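Local atomic coordinates of hemolysin (Xylella fastidiosa, PDB entry 2OAI), a protein that binds calcium through its C-terminal CorC_HlyC domain, the part described here, and, as a membrane protein with CBS domains, may bind flavin adenine dinucleotide. Residues E29-V34 / H48-M53; G52-Y57 / W73-V78. All blocks are in the same frame, centred on the assembly; numbering follows the deposited sequence. Where two conformers were deposited one is given.

Contact 1 (E29-V34 / H48-M53)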
loop_
_atom_site.group_PDB
_atom_site.type_symbol
_atom_site.label_atom_id
_atom_site.label_comp_id
_atom_site.label_asym_id
_atom_site.label_seq_id
_atom_site.Cartn_x
_atom_site.Cartn_y
_atom_site.Cartn_z
ATOM N N GLU A 29 16.833 7.809 -9.971
ATOM C CA GLU A 29 17.010 9.110 -10.621
ATOM C C GLU A 29 15.684 9.832 -10.688
ATOM O O GLU A 29 15.597 11.033 -10.413
ATOM C CB GLU A 29 17.511 8.953 -12.045
ATOM C CG GLU A 29 18.884 8.406 -12.173
ATOM C CD GLU A 29 19.435 8.656 -13.561
ATOM O OE1 GLU A 29 19.064 7.899 -14.492
ATOM O OE2 GLU A 29 20.222 9.619 -13.723
ATOM N N GLU A 30 14.655 9.085 -11.072
ATOM C CA GLU A 30 13.327 9.643 -11.218
ATOM C C GLU A 30 12.729 9.947 -9.851
ATOM O O GLU A 30 12.044 10.944 -9.678
ATOM C CB GLU A 30 12.425 8.684 -12.007
ATOM C CG GLU A 30 12.108 9.143 -13.431
ATOM C CD GLU A 30 11.140 10.334 -13.458
ATOM O OE1 GLU A 30 10.497 10.622 -12.420
ATOM O OE2 GLU A 30 11.018 10.984 -14.517
ATOM N N LEU A 31 12.995 9.083 -8.879
ATOM C CA LEU A 31 12.564 9.321 -7.506
ATOM C C LEU A 31 13.166 10.636 -6.972
ATOM O O LEU A 31 12.458 11.445 -6.356
ATOM C CB LEU A 31 12.954 8.140 -6.614
ATOM C CG LEU A 31 12.504 8.209 -5.148
ATOM C CD1 LEU A 31 10.976 8.228 -4.977
ATOM C CD2 LEU A 31 13.131 7.064 -4.323
ATOM N N ARG A 32 14.454 10.871 -7.240
ATOM C CA ARG A 32 15.104 12.079 -6.758
ATOM C C ARG A 32 14.388 13.298 -7.303
ATOM O O ARG A 32 14.231 14.293 -6.593
ATOM C CB ARG A 32 16.578 12.156 -7.183
ATOM C CG ARG A 32 17.453 11.205 -6.402
ATOM C CD ARG A 32 18.977 11.520 -6.563
ATOM N NE ARG A 32 19.756 10.383 -6.059
ATOM C CZ ARG A 32 20.025 10.147 -4.768
ATOM N NH1 ARG A 32 20.720 9.062 -4.432
ATOM N NH2 ARG A 32 19.617 10.990 -3.814
ATOM N N GLU A 33 14.001 13.222 -8.571
ATOM C CA GLU A 33 13.370 14.364 -9.237
ATOM C C GLU A 33 12.008 14.640 -8.616
ATOM O O GLU A 33 11.694 15.789 -8.302
ATOM C CB GLU A 33 13.211 14.136 -10.742
ATOM C CG GLU A 33 14.508 13.937 -11.494
ATOM C CD GLU A 33 14.303 13.780 -13.016
ATOM O OE1 GLU A 33 13.786 12.716 -13.471
ATOM O OE2 GLU A 33 14.684 14.720 -13.747
ATOM N N VAL A 34 11.212 13.595 -8.396
ATOM C CA VAL A 34 9.831 13.766 -7.898
ATOM C C VAL A 34 9.710 14.110 -6.406
ATOM O O VAL A 34 8.674 14.609 -5.955
ATOM C CB VAL A 34 8.932 12.551 -8.233
ATOM C CG1 VAL A 34 9.083 12.178 -9.705
ATOM C CG2 VAL A 34 9.248 11.370 -7.317
ATOM N N HIS A 48 19.501 0.826 -8.418
ATOM C CA HIS A 48 19.072 1.885 -9.311
ATOM C C HIS A 48 17.566 2.111 -9.238
ATOM O O HIS A 48 17.046 2.971 -9.940
ATOM C CB HIS A 48 19.525 1.630 -10.754
ATOM C CG HIS A 48 18.833 0.475 -11.403
ATOM N ND1 HIS A 48 19.162 -0.840 -11.132
ATOM C CD2 HIS A 48 17.809 0.432 -12.291
ATOM C CE1 HIS A 48 18.367 -1.643 -11.822
ATOM N NE2 HIS A 48 17.536 -0.896 -12.530
ATOM N N THR A 49 16.878 1.336 -8.406
ATOM C CA THR A 49 15.439 1.489 -8.234
ATOM C C THR A 49 15.086 1.628 -6.749
ATOM O O THR A 49 15.884 1.283 -5.856
ATOM C CB THR A 49 14.617 0.277 -8.774
ATOM O OG1 THR A 49 14.828 -0.864 -7.924
ATOM C CG2 THR A 49 14.961 -0.059 -10.219
ATOM N N LEU A 50 13.875 2.113 -6.502
ATOM C CA LEU A 50 13.344 2.202 -5.137
ATOM C C LEU A 50 13.348 0.863 -4.384
ATOM O O LEU A 50 13.798 0.809 -3.222
ATOM C CB LEU A 50 11.946 2.846 -5.166
ATOM C CG LEU A 50 11.179 3.028 -3.841
ATOM C CD1 LEU A 50 12.039 3.739 -2.774
ATOM C CD2 LEU A 50 9.900 3.812 -4.125
ATOM N N ALA A 51 12.885 -0.229 -5.013
ATOM C CA ALA A 51 12.915 -1.528 -4.323
ATOM C C ALA A 51 14.365 -1.910 -3.992
ATOM O O ALA A 51 14.659 -2.412 -2.903
ATOM C CB ALA A 51 12.261 -2.620 -5.185
ATOM N N GLY A 52 15.262 -1.688 -4.957
ATOM C CA GLY A 52 16.691 -1.981 -4.788
ATOM C C GLY A 52 17.268 -1.233 -3.592
ATOM O O GLY A 52 18.043 -1.809 -2.811
HETATM N N MSE A 53 16.864 0.028 -3.436
HETATM C CA MSE A 53 17.339 0.831 -2.336
HETATM C C MSE A 53 16.852 0.263 -1.004
HETATM O O MSE A 53 17.604 0.241 -0.023
HETATM C CB MSE A 53 16.889 2.277 -2.471
HETATM C CG MSE A 53 17.343 3.071 -1.293
HETATM SE SE MSE A 53 17.227 4.990 -1.549
HETATM C CE MSE A 53 15.451 5.207 -1.441
HETATM O O HOH W 1 18.189 5.376 -11.274
#
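Leu-31 reaches from helix 28-35 toward helix 50-58 and puts one methyl, CD2, against two residues of that helix. With its CG anti to the backbone nitrogen (chi1 -177°), the side chain sends CD2 across to within 3.8 Å of CD1 of Leu-50, and the two leucine side chains cross at about a right angle, meeting branch to branch. The same CD2 also faces the end of Met-53, a selenomethionine, whose CE is 4.1 Å away; this pair too crosses nearly at right angles. The chain of Met-53 bends at its last torsion (chi3 73°), which turns CE out of the line of the preceding atoms. In this α+β domain both helices contribute to one buried core, where Leu-31 also touches Trp-70 and Ile-22 of the antiparallel sheet. Thr-49 is the N-cap of helix 50-58: its OG1 accepts from the backbone N of Gly-52 at 3.1 Å, with an N-H...O angle of 161°. Beside this apolar contact a water joins the two segments, accepting from Glu-29 N at 3.1 Å and donating to His-48 O at 3.0 Å, so the start of helix 28-35 is linked to the turn before the N-cap.

Contact 2 (G52-Y57 / W73-V78)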
loop_
_atom_site.group_PDB
_atom_site.type_symbol
_atom_site.label_atom_id
_atom_site.label_comp_id
_atom_site.label_asym_id
_atom_site.label_seq_id
_atom_site.Cartn_x
_atom_site.Cartn_y
_atom_site.Cartn_z
ATOM N N GLY A 52 15.262 -1.688 -4.957
ATOM C CA GLY A 52 16.691 -1.981 -4.788
ATOM C C GLY A 52 17.268 -1.233 -3.592
ATOM O O GLY A 52 18.043 -1.809 -2.811
HETATM N N MSE A 53 16.864 0.028 -3.436
HETATM C CA MSE A 53 17.339 0.831 -2.336
HETATM C C MSE A 53 16.852 0.263 -1.004
HETATM O O MSE A 53 17.604 0.241 -0.023
HETATM C CB MSE A 53 16.889 2.277 -2.471
HETATM C CG MSE A 53 17.343 3.071 -1.293
HETATM SE SE MSE A 53 17.227 4.990 -1.549
HETATM C CE MSE A 53 15.451 5.207 -1.441
ATOM N N CYS A 54 15.597 -0.188 -0.978
ATOM C CA CYS A 54 15.071 -0.853 0.210
ATOM C C CYS A 54 15.868 -2.097 0.600
ATOM O O CYS A 54 16.204 -2.268 1.772
ATOM C CB CYS A 54 13.608 -1.224 0.026
ATOM S SG CYS A 54 12.553 0.234 -0.114
ATOM N N ILE A 55 16.149 -2.969 -0.371
ATOM C CA ILE A 55 16.851 -4.229 -0.076
ATOM C C ILE A 55 18.250 -3.892 0.447
ATOM O O ILE A 55 18.746 -4.516 1.394
ATOM C CB ILE A 55 16.921 -5.169 -1.341
ATOM C CG1 ILE A 55 15.515 -5.647 -1.748
ATOM C CG2 ILE A 55 17.924 -6.326 -1.122
ATOM C CD1 ILE A 55 14.820 -6.632 -0.781
ATOM N N SER A 56 18.870 -2.883 -0.159
ATOM C CA SER A 56 20.190 -2.438 0.235
ATOM C C SER A 56 20.180 -1.961 1.697
ATOM O O SER A 56 21.062 -2.323 2.474
ATOM C CB SER A 56 20.663 -1.332 -0.709
ATOM O OG SER A 56 21.963 -0.908 -0.385
ATOM N N TYR A 57 19.159 -1.190 2.061
ATOM C CA TYR A 57 19.055 -0.655 3.413
ATOM C C TYR A 57 18.820 -1.743 4.457
ATOM O O TYR A 57 19.532 -1.780 5.456
ATOM C CB TYR A 57 17.963 0.409 3.516
ATOM C CG TYR A 57 17.790 0.917 4.937
ATOM C CD1 TYR A 57 18.598 1.941 5.434
ATOM C CD2 TYR A 57 16.829 0.353 5.790
ATOM C CE1 TYR A 57 18.455 2.398 6.737
ATOM C CE2 TYR A 57 16.682 0.801 7.096
ATOM C CZ TYR A 57 17.493 1.823 7.557
ATOM O OH TYR A 57 17.339 2.285 8.850
ATOM N N TRP A 73 12.529 12.190 3.770
ATOM C CA TRP A 73 11.273 11.458 3.502
ATOM C C TRP A 73 11.262 10.148 4.273
ATOM O O TRP A 73 12.335 9.560 4.501
ATOM C CB TRP A 73 11.167 11.135 1.999
ATOM C CG TRP A 73 10.910 12.353 1.168
ATOM C CD1 TRP A 73 11.818 13.297 0.771
ATOM C CD2 TRP A 73 9.651 12.748 0.644
ATOM N NE1 TRP A 73 11.190 14.271 0.023
ATOM C CE2 TRP A 73 9.857 13.961 -0.069
ATOM C CE3 TRP A 73 8.364 12.195 0.702
ATOM C CZ2 TRP A 73 8.823 14.631 -0.721
ATOM C CZ3 TRP A 73 7.317 12.882 0.062
ATOM C CH2 TRP A 73 7.569 14.091 -0.643
ATOM N N ARG A 74 10.073 9.671 4.625
ATOM C CA ARG A 74 9.939 8.336 5.180
ATOM C C ARG A 74 9.434 7.406 4.085
ATOM O O ARG A 74 8.453 7.714 3.404
ATOM C CB ARG A 74 8.943 8.322 6.337
ATOM C CG ARG A 74 8.679 6.923 6.927
ATOM C CD ARG A 74 8.251 7.047 8.356
ATOM N NE ARG A 74 9.333 7.612 9.178
ATOM C CZ ARG A 74 9.209 7.895 10.469
ATOM N NH1 ARG A 74 8.060 7.644 11.093
ATOM N NH2 ARG A 74 10.242 8.398 11.144
ATOM N N ILE A 75 10.099 6.268 3.945
ATOM C CA ILE A 75 9.755 5.267 2.937
ATOM C C ILE A 75 9.296 3.992 3.631
ATOM O O ILE A 75 10.082 3.344 4.320
ATOM C CB ILE A 75 10.976 4.939 2.043
ATOM C CG1 ILE A 75 11.553 6.225 1.437
ATOM C CG2 ILE A 75 10.591 3.928 0.939
ATOM C CD1 ILE A 75 12.885 6.020 0.744
ATOM N N GLU A 76 8.033 3.642 3.431
ATOM C CA GLU A 76 7.415 2.534 4.157
ATOM C C GLU A 76 6.990 1.454 3.168
ATOM O O GLU A 76 6.426 1.763 2.122
ATOM C CB GLU A 76 6.212 3.046 4.968
ATOM C CG GLU A 76 5.471 1.885 5.668
ATOM C CD GLU A 76 4.277 2.359 6.512
ATOM O OE1 GLU A 76 4.027 3.602 6.606
ATOM O OE2 GLU A 76 3.590 1.471 7.063
ATOM N N ILE A 77 7.286 0.191 3.477
ATOM C CA ILE A 77 6.900 -0.905 2.604
ATOM C C ILE A 77 5.404 -1.098 2.784
ATOM O O ILE A 77 4.956 -1.304 3.900
ATOM C CB ILE A 77 7.608 -2.227 3.044
ATOM C CG1 ILE A 77 9.137 -2.006 3.102
ATOM C CG2 ILE A 77 7.151 -3.425 2.146
ATOM C CD1 ILE A 77 9.707 -1.526 1.874
ATOM N N VAL A 78 4.620 -1.044 1.709
ATOM C CA VAL A 78 3.172 -1.272 1.919
ATOM C C VAL A 78 2.599 -2.486 1.196
ATOM O O VAL A 78 1.523 -2.953 1.563
ATOM C CB VAL A 78 2.293 -0.027 1.691
ATOM C CG1 VAL A 78 2.636 1.116 2.691
ATOM C CG2 VAL A 78 2.356 0.384 0.285
#
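The packing of helix 50-58 on the antiparallel sheet of the CorC_HlyC domain is carried here by Met-53 and Cys-54, which meet Ile-75 of strand 73-76 and Ile-77 just beyond its end. All four are buried, and the CB atoms of all four point toward the opposite segment. Met-53 and Ile-75 cross at about a right angle and touch through their terminal methyls: CE of the selenomethionine is 3.5 Å from CD1 of Ile-75. Ile-75 was modelled in two conformers, so the apparent tightness of this pair is doubtful and says nothing firm about strain. In the conformer described, a chi2 of 170° extends CD1 out to this meeting point. Cys-54 uses its sulfur instead, with SG beside its own backbone nitrogen (chi1 -66°). That SG sits 3.9 Å from CD1 of Ile-77 and, more loosely, 4.3 Å from CG2 of Ile-75, so it is shared between two branched side chains. Ile-75 and Ile-77 point to the helix while Glu-76 between them points away, the alternation expected of an extended chain that lays one side of a sheet under a helix. On that other side Glu-76 OE1 forms a salt bridge with Arg-15 of the second subunit. Val-78 packs on Leu-21 of the same neighbouring chain. Ile-77 also approaches the metal-binding region: its side chain is about 4 Å from that of Leu-80, a calcium-site residue, and about 9 Å from a bound calcium ion.

From the N terminus the chain passes through strands 12-14 and 20-22 into helix 28-35. Contact 1 closes the connection from there to helix 50-58, a span that includes an unmodelled segment. Helix 50-58 then leads through strand 67-70 to strand 73-76, where contact 2 closes a second loop. The loops neither nest nor cross: they follow one another along the chain, overlapping at Gly-52 and Met-53. Contact 1 joins helix to helix and contact 2 joins helix to sheet, with centres about 10 Å apart. They meet directly where Leu-50 CD1 packs 4.0 Å from Ile-75 CG2, so the two contacts belong to the same buried apolar core.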